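PDB 5OJ5: photosystem II assembly protein Ycf48 from Thermosynechococcus elongatus, which assists early photosystem II assembly and the replacement of photodamaged D1, binding the C-terminal extension of the D1 precursor through a seven-bladed beta-propeller. Local coordinates for residues N220-R225 with E256-L261; L227-F232 with R237-V242; L262-R267 with Q300-D305; G326-L329 with L335-Y338. All blocks are in the same frame, centred on the assembly; numbering follows the deposited sequence.

Contact 1 (N220-R225 with E256-L261)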
loop_
_atom_site.group_PDB
_atom_site.type_symbol
_atom_site.label_atom_id
_atom_site.label_comp_id
_atom_site.label_asym_id
_atom_site.label_seq_id
_atom_site.Cartn_x
_atom_site.Cartn_y
_atom_site.Cartn_z
ATOM N N ASN A 220 15.932 -5.290 15.382
ATOM C CA ASN A 220 15.144 -4.724 16.483
ATOM C C ASN A 220 14.703 -3.298 16.148
ATOM O O ASN A 220 15.342 -2.567 15.381
ATOM C CB ASN A 220 15.894 -4.707 17.828
ATOM C CG ASN A 220 14.943 -4.741 19.058
ATOM O OD1 ASN A 220 13.689 -4.726 18.945
ATOM N ND2 ASN A 220 15.555 -4.834 20.254
ATOM N N ARG A 221 13.582 -2.910 16.721
ATOM C CA ARG A 221 13.086 -1.541 16.618
ATOM C C ARG A 221 14.027 -0.604 17.379
ATOM O O ARG A 221 14.836 -1.020 18.213
ATOM C CB ARG A 221 11.628 -1.424 17.078
ATOM C CG ARG A 221 11.419 -1.451 18.580
ATOM C CD ARG A 221 9.961 -1.331 18.844
ATOM N NE ARG A 221 9.641 -1.151 20.259
ATOM C CZ ARG A 221 9.529 -2.134 21.141
ATOM N NH1 ARG A 221 9.744 -3.394 20.783
ATOM N NH2 ARG A 221 9.233 -1.839 22.409
ATOM N N THR A 222 13.912 0.684 17.089
ATOM C CA THR A 222 14.831 1.670 17.609
ATOM C C THR A 222 14.112 2.726 18.429
ATOM O O THR A 222 14.724 3.749 18.809
ATOM C CB THR A 222 15.695 2.258 16.500
ATOM O OG1 THR A 222 14.844 2.709 15.453
ATOM C CG2 THR A 222 16.659 1.188 15.936
ATOM N N THR A 223 12.849 2.480 18.770
ATOM C CA THR A 223 12.079 3.311 19.663
ATOM C C THR A 223 11.366 2.422 20.654
ATOM O O THR A 223 11.033 1.285 20.328
ATOM C CB THR A 223 10.957 4.066 18.890
ATOM O OG1 THR A 223 10.134 3.169 18.136
ATOM C CG2 THR A 223 11.554 5.052 17.898
ATOM N N SER A 224 11.090 2.963 21.852
ATOM C CA SER A 224 10.226 2.223 22.762
ATOM C C SER A 224 8.842 2.021 22.169
ATOM O O SER A 224 8.275 0.925 22.273
ATOM C CB SER A 224 10.112 2.948 24.091
ATOM O OG SER A 224 11.393 3.122 24.677
ATOM N N ARG A 225 8.291 3.067 21.544
ATOM C CA ARG A 225 6.994 2.961 20.876
ATOM C C ARG A 225 7.050 1.840 19.827
ATOM O O ARG A 225 8.043 1.687 19.117
ATOM C CB ARG A 225 6.702 4.301 20.179
ATOM C CG ARG A 225 6.428 5.485 21.093
ATOM C CD ARG A 225 6.612 6.805 20.372
ATOM N NE ARG A 225 6.504 7.923 21.316
ATOM C CZ ARG A 225 5.364 8.507 21.639
ATOM N NH1 ARG A 225 4.226 8.129 21.077
ATOM N NH2 ARG A 225 5.368 9.500 22.514
ATOM N N GLU A 256 20.674 0.442 9.100
ATOM C CA GLU A 256 20.257 -0.021 10.413
ATOM C C GLU A 256 20.389 1.040 11.493
ATOM O O GLU A 256 19.950 0.797 12.623
ATOM C CB GLU A 256 20.977 -1.315 10.795
ATOM C CG GLU A 256 20.524 -2.506 9.956
ATOM C CD GLU A 256 21.565 -3.598 9.899
ATOM O OE1 GLU A 256 21.519 -4.437 8.966
ATOM O OE2 GLU A 256 22.421 -3.619 10.808
ATOM N N ASN A 257 20.935 2.215 11.164
ATOM C CA ASN A 257 20.952 3.360 12.064
ATOM C C ASN A 257 19.815 4.317 11.704
ATOM O O ASN A 257 19.491 4.515 10.530
ATOM C CB ASN A 257 22.292 4.107 12.019
ATOM C CG ASN A 257 23.366 3.480 12.928
ATOM O OD1 ASN A 257 24.483 3.210 12.478
ATOM N ND2 ASN A 257 23.037 3.265 14.202
ATOM N N TRP A 258 19.234 4.929 12.717
ATOM C CA TRP A 258 17.988 5.655 12.556
ATOM C C TRP A 258 18.177 7.049 13.136
ATOM O O TRP A 258 18.898 7.246 14.122
ATOM C CB TRP A 258 16.825 4.884 13.220
ATOM C CG TRP A 258 16.396 3.726 12.410
ATOM C CD1 TRP A 258 16.924 2.456 12.389
ATOM C CD2 TRP A 258 15.430 3.755 11.382
ATOM N NE1 TRP A 258 16.313 1.685 11.452
ATOM C CE2 TRP A 258 15.376 2.454 10.819
ATOM C CE3 TRP A 258 14.542 4.735 10.899
ATOM C CZ2 TRP A 258 14.522 2.126 9.827
ATOM C CZ3 TRP A 258 13.692 4.372 9.885
ATOM C CH2 TRP A 258 13.678 3.079 9.393
ATOM N N GLY A 259 17.534 8.009 12.495
ATOM C CA GLY A 259 17.596 9.402 12.882
ATOM C C GLY A 259 16.652 9.750 14.017
ATOM O O GLY A 259 16.043 8.890 14.652
ATOM N N GLU A 260 16.553 11.055 14.276
ATOM C CA GLU A 260 15.697 11.556 15.343
ATOM C C GLU A 260 14.233 11.195 15.126
ATOM O O GLU A 260 13.729 11.121 14.006
ATOM C CB GLU A 260 15.839 13.085 15.483
ATOM C CG GLU A 260 14.887 13.930 14.601
ATOM C CD GLU A 260 15.127 15.454 14.638
ATOM O OE1 GLU A 260 15.902 15.957 13.796
ATOM O OE2 GLU A 260 14.520 16.151 15.489
ATOM N N LEU A 261 13.547 10.975 16.227
ATOM C CA LEU A 261 12.130 10.695 16.190
ATOM C C LEU A 261 11.376 12.009 15.994
ATOM O O LEU A 261 11.489 12.915 16.819
ATOM C CB LEU A 261 11.761 9.973 17.486
ATOM C CG LEU A 261 10.390 9.304 17.487
ATOM C CD1 LEU A 261 10.230 8.278 16.354
ATOM C CD2 LEU A 261 10.108 8.688 18.840
#

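Contact 2 (L227-F232 with R237-V242)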
loop_
_atom_site.group_PDB
_atom_site.type_symbol
_atom_site.label_atom_id
_atom_site.label_comp_id
_atom_site.label_asym_id
_atom_site.label_seq_id
_atom_site.Cartn_x
_atom_site.Cartn_y
_atom_site.Cartn_z
ATOM N N LEU A 227 6.436 -0.281 16.421
ATOM C CA LEU A 227 6.347 0.032 15.006
ATOM C C LEU A 227 4.945 -0.209 14.494
ATOM O O LEU A 227 4.259 -1.158 14.888
ATOM C CB LEU A 227 7.285 -0.902 14.247
ATOM C CG LEU A 227 8.758 -0.639 14.407
ATOM C CD1 LEU A 227 9.558 -1.818 13.983
ATOM C CD2 LEU A 227 9.140 0.611 13.534
ATOM N N HIS A 228 4.515 0.658 13.592
ATOM C CA HIS A 228 3.262 0.475 12.893
ATOM C C HIS A 228 3.424 0.165 11.414
ATOM O O HIS A 228 2.809 -0.761 10.892
ATOM C CB HIS A 228 2.344 1.681 12.985
ATOM C CG HIS A 228 1.057 1.389 12.318
ATOM N ND1 HIS A 228 0.261 0.339 12.730
ATOM C CD2 HIS A 228 0.523 1.841 11.158
ATOM C CE1 HIS A 228 -0.764 0.220 11.911
ATOM N NE2 HIS A 228 -0.634 1.122 10.955
ATOM N N ASN A 229 4.259 0.931 10.707
ATOM C CA ASN A 229 4.446 0.769 9.269
ATOM C C ASN A 229 5.862 1.183 8.915
ATOM O O ASN A 229 6.470 1.978 9.630
ATOM C CB ASN A 229 3.397 1.569 8.470
ATOM C CG ASN A 229 3.203 1.085 7.043
ATOM O OD1 ASN A 229 3.877 0.151 6.577
ATOM N ND2 ASN A 229 2.266 1.714 6.335
ATOM N N MET A 230 6.365 0.614 7.822
ATOM C CA MET A 230 7.699 0.947 7.324
ATOM C C MET A 230 7.685 0.821 5.819
ATOM O O MET A 230 6.941 -0.007 5.264
ATOM C CB MET A 230 8.785 0.020 7.847
ATOM C CG MET A 230 8.985 0.155 9.340
ATOM S SD MET A 230 10.275 -0.934 9.994
ATOM C CE MET A 230 11.705 -0.129 9.314
ATOM N N GLY A 231 8.562 1.580 5.153
ATOM C CA GLY A 231 8.718 1.506 3.713
ATOM C C GLY A 231 9.996 2.127 3.273
ATOM O O GLY A 231 10.878 2.407 4.092
ATOM N N PHE A 232 10.104 2.331 1.964
ATOM C CA PHE A 232 11.326 2.823 1.348
ATOM C C PHE A 232 11.153 4.239 0.855
ATOM O O PHE A 232 10.072 4.612 0.402
ATOM C CB PHE A 232 11.710 1.911 0.176
ATOM C CG PHE A 232 11.981 0.500 0.607
ATOM C CD1 PHE A 232 13.251 0.128 0.986
ATOM C CD2 PHE A 232 10.955 -0.458 0.645
ATOM C CE1 PHE A 232 13.508 -1.175 1.411
ATOM C CE2 PHE A 232 11.223 -1.762 1.074
ATOM C CZ PHE A 232 12.482 -2.105 1.434
ATOM N N ARG A 237 16.720 4.888 1.422
ATOM C CA ARG A 237 16.566 4.799 2.869
ATOM C C ARG A 237 15.251 4.102 3.197
ATOM O O ARG A 237 14.413 3.848 2.323
ATOM C CB ARG A 237 16.602 6.196 3.494
ATOM C CG ARG A 237 17.955 6.908 3.347
ATOM C CD ARG A 237 17.874 8.326 3.911
ATOM N NE ARG A 237 17.006 9.127 3.070
ATOM C CZ ARG A 237 16.168 10.081 3.486
ATOM N NH1 ARG A 237 16.030 10.414 4.773
ATOM N NH2 ARG A 237 15.432 10.697 2.585
ATOM N N LEU A 238 15.080 3.809 4.479
ATOM C CA LEU A 238 13.827 3.357 5.055
ATOM C C LEU A 238 13.183 4.491 5.836
ATOM O O LEU A 238 13.858 5.362 6.397
ATOM C CB LEU A 238 14.042 2.181 5.993
ATOM C CG LEU A 238 14.555 0.834 5.437
ATOM C CD1 LEU A 238 15.021 -0.125 6.577
ATOM C CD2 LEU A 238 13.492 0.197 4.648
ATOM N N TRP A 239 11.852 4.415 5.927
ATOM C CA TRP A 239 11.085 5.239 6.845
ATOM C C TRP A 239 10.302 4.318 7.768
ATOM O O TRP A 239 9.989 3.182 7.416
ATOM C CB TRP A 239 10.142 6.221 6.107
ATOM C CG TRP A 239 9.169 5.599 5.147
ATOM C CD1 TRP A 239 9.303 5.504 3.783
ATOM C CD2 TRP A 239 7.910 5.003 5.468
ATOM N NE1 TRP A 239 8.203 4.901 3.233
ATOM C CE2 TRP A 239 7.334 4.573 4.246
ATOM C CE3 TRP A 239 7.192 4.794 6.657
ATOM C CZ2 TRP A 239 6.092 3.947 4.185
ATOM C CZ3 TRP A 239 5.953 4.143 6.589
ATOM C CH2 TRP A 239 5.424 3.722 5.360
ATOM N N MET A 240 9.950 4.850 8.933
ATOM C CA MET A 240 9.070 4.176 9.868
ATOM C C MET A 240 8.032 5.128 10.433
ATOM O O MET A 240 8.320 6.305 10.678
ATOM C CB MET A 240 9.839 3.502 11.040
ATOM C CG MET A 240 10.639 4.448 11.904
ATOM S SD MET A 240 11.376 3.652 13.349
ATOM C CE MET A 240 12.332 2.388 12.688
ATOM N N ILE A 241 6.851 4.584 10.676
ATOM C CA ILE A 241 5.799 5.186 11.494
ATOM C C ILE A 241 5.699 4.349 12.762
ATOM O O ILE A 241 5.572 3.118 12.681
ATOM C CB ILE A 241 4.445 5.179 10.771
ATOM C CG1 ILE A 241 4.496 6.082 9.542
ATOM C CG2 ILE A 241 3.338 5.597 11.753
ATOM C CD1 ILE A 241 3.283 5.913 8.620
ATOM N N VAL A 242 5.750 5.010 13.925
ATOM C CA VAL A 242 5.625 4.330 15.203
ATOM C C VAL A 242 4.393 4.856 15.930
ATOM O O VAL A 242 3.835 5.907 15.607
ATOM C CB VAL A 242 6.875 4.436 16.096
ATOM C CG1 VAL A 242 8.114 3.950 15.346
ATOM C CG2 VAL A 242 7.035 5.835 16.588
#

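Contact 3 (L262-R267 with Q300-D305)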
loop_
_atom_site.group_PDB
_atom_site.type_symbol
_atom_site.label_atom_id
_atom_site.label_comp_id
_atom_site.label_asym_id
_atom_site.label_seq_id
_atom_site.Cartn_x
_atom_site.Cartn_y
_atom_site.Cartn_z
ATOM N N LEU A 262 10.639 12.128 14.894
ATOM C CA LEU A 262 9.931 13.344 14.524
ATOM C C LEU A 262 8.466 13.240 14.914
ATOM O O LEU A 262 7.874 12.156 14.919
ATOM C CB LEU A 262 10.028 13.582 13.019
ATOM C CG LEU A 262 11.433 13.740 12.470
ATOM C CD1 LEU A 262 11.470 13.605 10.959
ATOM C CD2 LEU A 262 12.025 15.081 12.910
ATOM N N SER A 263 7.888 14.392 15.268
ATOM C CA SER A 263 6.473 14.508 15.605
ATOM C C SER A 263 5.870 15.478 14.607
ATOM O O SER A 263 5.850 16.699 14.838
ATOM C CB SER A 263 6.298 15.045 17.017
ATOM O OG SER A 263 7.025 14.245 17.914
ATOM N N PRO A 264 5.372 14.979 13.487
ATOM C CA PRO A 264 4.836 15.886 12.455
ATOM C C PRO A 264 3.676 16.758 12.921
ATOM O O PRO A 264 3.571 17.903 12.459
ATOM C CB PRO A 264 4.416 14.900 11.355
ATOM C CG PRO A 264 5.398 13.796 11.496
ATOM C CD PRO A 264 5.554 13.612 12.979
ATOM N N LEU A 265 2.808 16.260 13.811
ATOM C CA LEU A 265 1.686 17.027 14.360
ATOM C C LEU A 265 1.941 17.491 15.783
ATOM O O LEU A 265 0.999 17.906 16.470
ATOM C CB LEU A 265 0.387 16.225 14.321
ATOM C CG LEU A 265 -0.449 16.401 13.075
ATOM C CD1 LEU A 265 -1.692 15.561 13.128
ATOM C CD2 LEU A 265 -0.817 17.849 12.869
ATOM N N ARG A 266 3.187 17.468 16.230
ATOM C CA ARG A 266 3.524 17.981 17.560
ATOM C C ARG A 266 2.662 17.376 18.683
ATOM O O ARG A 266 2.385 18.031 19.692
ATOM C CB ARG A 266 3.437 19.514 17.599
ATOM C CG ARG A 266 4.305 20.214 16.568
ATOM C CD ARG A 266 4.119 21.724 16.647
ATOM N NE ARG A 266 4.292 22.246 18.005
ATOM C CZ ARG A 266 3.766 23.387 18.453
ATOM N NH1 ARG A 266 3.011 24.143 17.660
ATOM N NH2 ARG A 266 3.988 23.777 19.703
ATOM N N ARG A 267 2.190 16.143 18.529
ATOM C CA ARG A 267 1.332 15.556 19.553
ATOM C C ARG A 267 1.278 14.051 19.345
ATOM O O ARG A 267 1.697 13.537 18.307
ATOM C CB ARG A 267 -0.073 16.183 19.580
ATOM C CG ARG A 267 -0.931 15.916 18.349
ATOM C CD ARG A 267 -1.924 17.063 18.137
ATOM N NE ARG A 267 -2.702 16.909 16.911
ATOM C CZ ARG A 267 -3.995 16.588 16.877
ATOM N NH1 ARG A 267 -4.625 16.470 15.713
ATOM N NH2 ARG A 267 -4.660 16.384 18.008
ATOM N N GLN A 300 11.382 16.652 6.858
ATOM C CA GLN A 300 11.878 17.359 8.033
ATOM C C GLN A 300 10.788 18.166 8.715
ATOM O O GLN A 300 10.700 18.171 9.954
ATOM C CB GLN A 300 13.052 18.253 7.637
ATOM C CG GLN A 300 14.298 17.448 7.317
ATOM C CD GLN A 300 14.637 16.446 8.418
ATOM O OE1 GLN A 300 14.901 16.824 9.557
ATOM N NE2 GLN A 300 14.637 15.161 8.076
ATOM N N THR A 301 10.016 18.925 7.938
ATOM C CA THR A 301 8.959 19.746 8.500
ATOM C C THR A 301 7.689 19.538 7.719
ATOM O O THR A 301 7.701 19.180 6.536
ATOM C CB THR A 301 9.280 21.225 8.528
ATOM O OG1 THR A 301 9.349 21.746 7.206
ATOM C CG2 THR A 301 10.607 21.469 9.236
ATOM N N TRP A 302 6.593 19.742 8.408
ATOM C CA TRP A 302 5.303 19.316 7.903
ATOM C C TRP A 302 4.291 20.436 8.028
ATOM O O TRP A 302 4.327 21.252 8.947
ATOM C CB TRP A 302 4.800 18.098 8.734
ATOM C CG TRP A 302 5.705 16.900 8.517
ATOM C CD1 TRP A 302 6.856 16.612 9.189
ATOM C CD2 TRP A 302 5.538 15.878 7.525
ATOM N NE1 TRP A 302 7.404 15.456 8.675
ATOM C CE2 TRP A 302 6.629 15.001 7.651
ATOM C CE3 TRP A 302 4.595 15.634 6.525
ATOM C CZ2 TRP A 302 6.781 13.891 6.846
ATOM C CZ3 TRP A 302 4.752 14.533 5.716
ATOM C CH2 TRP A 302 5.839 13.670 5.877
ATOM N N GLN A 303 3.347 20.415 7.116
ATOM C CA GLN A 303 2.206 21.286 7.144
ATOM C C GLN A 303 0.976 20.412 6.968
ATOM O O GLN A 303 1.036 19.317 6.388
ATOM C CB GLN A 303 2.300 22.335 6.038
ATOM C CG GLN A 303 3.471 23.298 6.280
ATOM C CD GLN A 303 3.585 24.432 5.276
ATOM O OE1 GLN A 303 2.941 24.417 4.224
ATOM N NE2 GLN A 303 4.375 25.471 5.634
ATOM N N GLN A 304 -0.141 20.881 7.476
ATOM C CA GLN A 304 -1.349 20.080 7.467
ATOM C C GLN A 304 -2.270 20.493 6.321
ATOM O O GLN A 304 -2.456 21.683 6.065
ATOM C CB GLN A 304 -2.122 20.193 8.784
ATOM C CG GLN A 304 -3.368 19.352 8.799
ATOM C CD GLN A 304 -3.904 19.109 10.174
ATOM O OE1 GLN A 304 -3.581 19.831 11.120
ATOM N NE2 GLN A 304 -4.737 18.091 10.300
ATOM N N ASP A 305 -2.861 19.507 5.636
ATOM C CA ASP A 305 -3.923 19.774 4.664
ATOM C C ASP A 305 -5.229 19.867 5.440
ATOM O O ASP A 305 -5.860 18.852 5.759
ATOM C CB ASP A 305 -3.959 18.671 3.627
ATOM C CG ASP A 305 -4.926 18.959 2.514
ATOM O OD1 ASP A 305 -5.910 19.683 2.704
ATOM O OD2 ASP A 305 -4.704 18.392 1.410
#

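Contact 4 (G326-L329 with L335-Y338)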
loop_
_atom_site.group_PDB
_atom_site.type_symbol
_atom_site.label_atom_id
_atom_site.label_comp_id
_atom_site.label_asym_id
_atom_site.label_seq_id
_atom_site.Cartn_x
_atom_site.Cartn_y
_atom_site.Cartn_z
ATOM N N GLY A 326 -2.378 10.235 -8.276
ATOM C CA GLY A 326 -2.276 9.579 -6.985
ATOM C C GLY A 326 -3.604 9.517 -6.289
ATOM O O GLY A 326 -4.527 10.275 -6.603
ATOM N N PHE A 327 -3.686 8.598 -5.335
ATOM C CA PHE A 327 -4.916 8.297 -4.643
ATOM C C PHE A 327 -4.620 7.989 -3.194
ATOM O O PHE A 327 -3.573 7.435 -2.847
ATOM C CB PHE A 327 -5.633 7.096 -5.277
ATOM C CG PHE A 327 -6.065 7.370 -6.649
ATOM C CD1 PHE A 327 -7.304 7.878 -6.924
ATOM C CD2 PHE A 327 -5.154 7.148 -7.695
ATOM C CE1 PHE A 327 -7.624 8.167 -8.261
ATOM C CE2 PHE A 327 -5.464 7.427 -8.982
ATOM C CZ PHE A 327 -6.665 7.922 -9.252
ATOM N N ILE A 328 -5.569 8.327 -2.349
ATOM C CA ILE A 328 -5.525 7.933 -0.945
ATOM C C ILE A 328 -6.783 7.131 -0.658
ATOM O O ILE A 328 -7.894 7.546 -1.010
ATOM C CB ILE A 328 -5.429 9.151 -0.025
ATOM C CG1 ILE A 328 -4.076 9.826 -0.301
ATOM C CG2 ILE A 328 -5.550 8.738 1.420
ATOM C CD1 ILE A 328 -3.828 11.099 0.459
ATOM N N LEU A 329 -6.594 5.963 -0.068
ATOM C CA LEU A 329 -7.690 5.066 0.297
ATOM C C LEU A 329 -8.222 5.410 1.691
ATOM O O LEU A 329 -7.461 5.423 2.669
ATOM C CB LEU A 329 -7.245 3.601 0.223
ATOM C CG LEU A 329 -6.532 3.152 -1.045
ATOM C CD1 LEU A 329 -6.247 1.678 -0.997
ATOM C CD2 LEU A 329 -7.258 3.441 -2.325
ATOM N N LEU A 335 -12.358 7.744 -1.516
ATOM C CA LEU A 335 -11.090 7.904 -2.190
ATOM C C LEU A 335 -10.725 9.389 -2.171
ATOM O O LEU A 335 -11.600 10.202 -2.357
ATOM C CB LEU A 335 -11.424 7.402 -3.607
ATOM C CG LEU A 335 -10.252 7.177 -4.526
ATOM C CD1 LEU A 335 -9.268 6.180 -3.931
ATOM C CD2 LEU A 335 -10.789 6.656 -5.864
ATOM N N LEU A 336 -9.456 9.729 -2.030
ATOM C CA LEU A 336 -9.012 11.057 -2.448
ATOM C C LEU A 336 -8.206 10.900 -3.719
ATOM O O LEU A 336 -7.411 9.950 -3.841
ATOM C CB LEU A 336 -8.135 11.727 -1.398
ATOM C CG LEU A 336 -8.678 11.761 0.030
ATOM C CD1 LEU A 336 -7.648 12.459 0.952
ATOM C CD2 LEU A 336 -10.023 12.373 0.086
ATOM N N ARG A 337 -8.370 11.828 -4.656
ATOM C CA ARG A 337 -7.672 11.821 -5.943
ATOM C C ARG A 337 -6.829 13.092 -6.064
ATOM O O ARG A 337 -7.307 14.196 -5.795
ATOM C CB ARG A 337 -8.666 11.758 -7.103
ATOM C CG ARG A 337 -7.989 11.714 -8.472
ATOM C CD ARG A 337 -9.031 11.517 -9.568
ATOM N NE ARG A 337 -9.683 12.774 -9.878
ATOM C CZ ARG A 337 -9.249 13.648 -10.788
ATOM N NH1 ARG A 337 -8.156 13.430 -11.487
ATOM N NH2 ARG A 337 -9.898 14.772 -10.974
ATOM N N TYR A 338 -5.579 12.922 -6.477
ATOM C CA TYR A 338 -4.639 14.050 -6.607
ATOM C C TYR A 338 -4.962 14.842 -7.867
ATOM O O TYR A 338 -5.056 14.268 -8.952
ATOM C CB TYR A 338 -3.204 13.516 -6.687
ATOM C CG TYR A 338 -2.192 14.623 -6.641
ATOM C CD1 TYR A 338 -1.710 15.075 -5.434
ATOM C CD2 TYR A 338 -1.737 15.237 -7.807
ATOM C CE1 TYR A 338 -0.806 16.129 -5.363
ATOM C CE2 TYR A 338 -0.822 16.294 -7.743
ATOM C CZ TYR A 338 -0.375 16.717 -6.515
ATOM O OH TYR A 338 0.514 17.770 -6.449
HETATM O O HOH W 1 -4.625 11.593 -9.515
#

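Contact 1 (N220-R225 with E256-L261)
The Arg-rich patch of this beta-propeller contributes Thr222, Thr223 and Arg225 to a surface contact with Trp258 and Leu261. Loop 220-225 connects strand 217-220 to strand 227-232, the first of the next blade. Residues 256-261 run beside strand 246-251 of that same blade, with Asn257 and Gly259 making backbone hydrogen bonds to Asp251 and Phe249.

Two pairs of side chains, each crossing at about a right angle, make most of the contact. Thr222 comes up to the pyrrole end of the Trp258 indole at an oblique angle: its OG1 lies 3.6 Å from CG of Trp258, and its CG2 is 3.8 Å from CD1 of Trp258. Thr223 sends its methyl to both branches of Leu261, with CG2 3.8 Å from Leu261 CD1 and 4.0 Å from Leu261 CD2. Its other branch, OG1, lies between the backbone N and the carbonyl carbon (chi1 54°) and turns back to Arg225 O at 2.7 Å, which leaves the methyl for the leucine. Arg225 adds a looser touch, CD to Leu261 CD2 at 4.3 Å, while its NH1 bonds to Asn243 O.

Within the patch, Arg221 NE and NH2 both reach Ser224 O side-on, from the same face of its carbonyl plane, and NH1 bonds to Ser204 O. No hydrogen bond crosses between the segments, which bury 195 Å² in all. The loops therefore meet through apolar and weakly polar van der Waals contacts, while Arg221 and Arg225 each direct N-H groups to backbone carbonyls nearby, consistent with a cationic surface of defined shape.

Contact 2 (L227-F232 with R237-V242)
Trp239 lays its indole flat across the backbone of Gly231, which has no side chain and so offers a shallow bed for the ring. Gly231 N sits 3.3 Å above the indole plane, over its centre. Gly231 CA makes a CH-pi contact, 3.7 Å from the centroid of the five-membered ring and 27° off its normal. The ring folds over the strand because Trp239 CG is placed between the backbone N and the carbonyl carbon (chi1 56°). Beyond the six-membered ring, Asn229 CG lies 3.8 Å from Trp239 CH2, with the amide turned 72° against the indole and ND2 at the ring's edge, bonded to Leu273 O.

The sheet face that carries Met230, Phe232, Leu238 and Met240 is knobbier. Met230 and Met240 lie side by side, Leu227 CD2 reaches in from the end to press against Met240 CE at 3.7 Å, and Phe232 CE1 rests 3.5 Å from Leu238 CD2. The antiparallel ladder carries a classic beta bulge at its start: His228 N (2.8 Å) and Asn229 N (3.2 Å) both donate to Ile241 O, which shifts the register by one residue.

This hairpin forms two strands of a propeller blade, with strand 246-251 on the far side of 238-242. Leu227, Met230 and Phe232 face strand 196-199 of the preceding blade, and Trp239 packs on strand 272-277 of the following one.

Contact 3 (L262-R267 with Q300-D305)
With its CG anti to the carbonyl carbon (chi1 -66°) and its indole turned about perpendicular to the CA-CB-CG plane (chi2 86°), Trp302 presents one face to the ring of Pro264. The two side chains lie side by side, pointing the same way. Pro264 CB stands over the five-membered ring in a CH-pi contact, 3.8 Å from its centroid and 18° off the normal, while Pro264 CG lies 3.8 Å from Trp302 NE1. That nitrogen makes a weak hydrogen bond to Gly299 O. The proline takes the second position of a type I beta turn from Ser263 to Arg266, closed by Arg266 N to Ser263 O at 3.1 Å.

The contact bridges two parts of the propeller rim: the loop leading from strand 246-251 toward strand 272-277, and the run into the edge strand 303-304 of the blade that 272-277 begins. Trp302 also touches Ile247 of strand 246-251, and Val283 and Leu285 of strand 283-287. Further along, Gln304, extended beyond CG, brings OE1 to within 3.8 Å of Leu265 CD2, the two side chains crossing at about a right angle. At the other end Leu262 CD2 grazes Gln300 O at 4.5 Å, and Leu262 itself packs on Ile247 and Phe249.

Contact 4 (G326-L329 with L335-Y338)
The ring of Phe327 is met obliquely by its partners on the facing strand. Arg337 CG approaches Phe327 CE1 to 3.6 Å, the two side chains lying side by side. The contact is made by the aliphatic stem, CG and CD; the guanidinium plane is turned 46° from the ring. The guanidinium then leads off, the chain bending at chi3 (80°), to a salt bridge from Arg337 NE to Glu48 OE1. Leu335, which has two conformers, probably also packs on Phe327. Of the Tyr338 side chain, CB alone comes close to Gly326, while the ring leads away and meets Trp47 edge-to-face.

On the reverse face Ile328 and Leu336 pack CB to CB at 4.0 Å. Between the faces runs a regular antiparallel ladder, the strand directions 162° apart. Ile328 and Leu336 form a hydrogen-bonded pair: Ile328 N reaches Leu336 O at 2.9 Å, and Leu336 N returns a bond to Ile328 O in its carbonyl plane. Tyr338 N donates to Gly326 O at 2.9 Å. At the end of the ladder a water takes over the return bond, accepting from Gly326 N at 2.9 Å and donating to Tyr338 O at 2.8 Å.

The hairpin supplies the two middle strands of a four-stranded blade, with 317-320 on one side and 47-51 on the other. Leu335 and Arg337 pair with Ile50 and Glu48 through their backbones. An early strand of the chain thus completes the blade built by its last three, the "velcro" closure by which many beta-propellers shut their ring.

Contacts 2 and 4 are the buried pair, each a blade hairpin joined by backbone hydrogen bonds with mainly apolar side chains on its faces; contact 2 departs from regularity at a bulge, contact 4 where a water enters the ladder. Contacts 1 and 3 lie farther out, about 22 and 21 Å from the chain centre to their own centres, without a single hydrogen bond across; contact 1 joins two surface loops, contact 3 a loop to the run into an edge strand. Contact 3 is partly buried and rests on a CH-pi contact between a proline and an indole. Contacts 1 and 2 touch directly, Trp258 packing on Met230, Leu238 and Met240, whereas contacts 1 and 3 merely adjoin in sequence. Contact 4 touches none of the others.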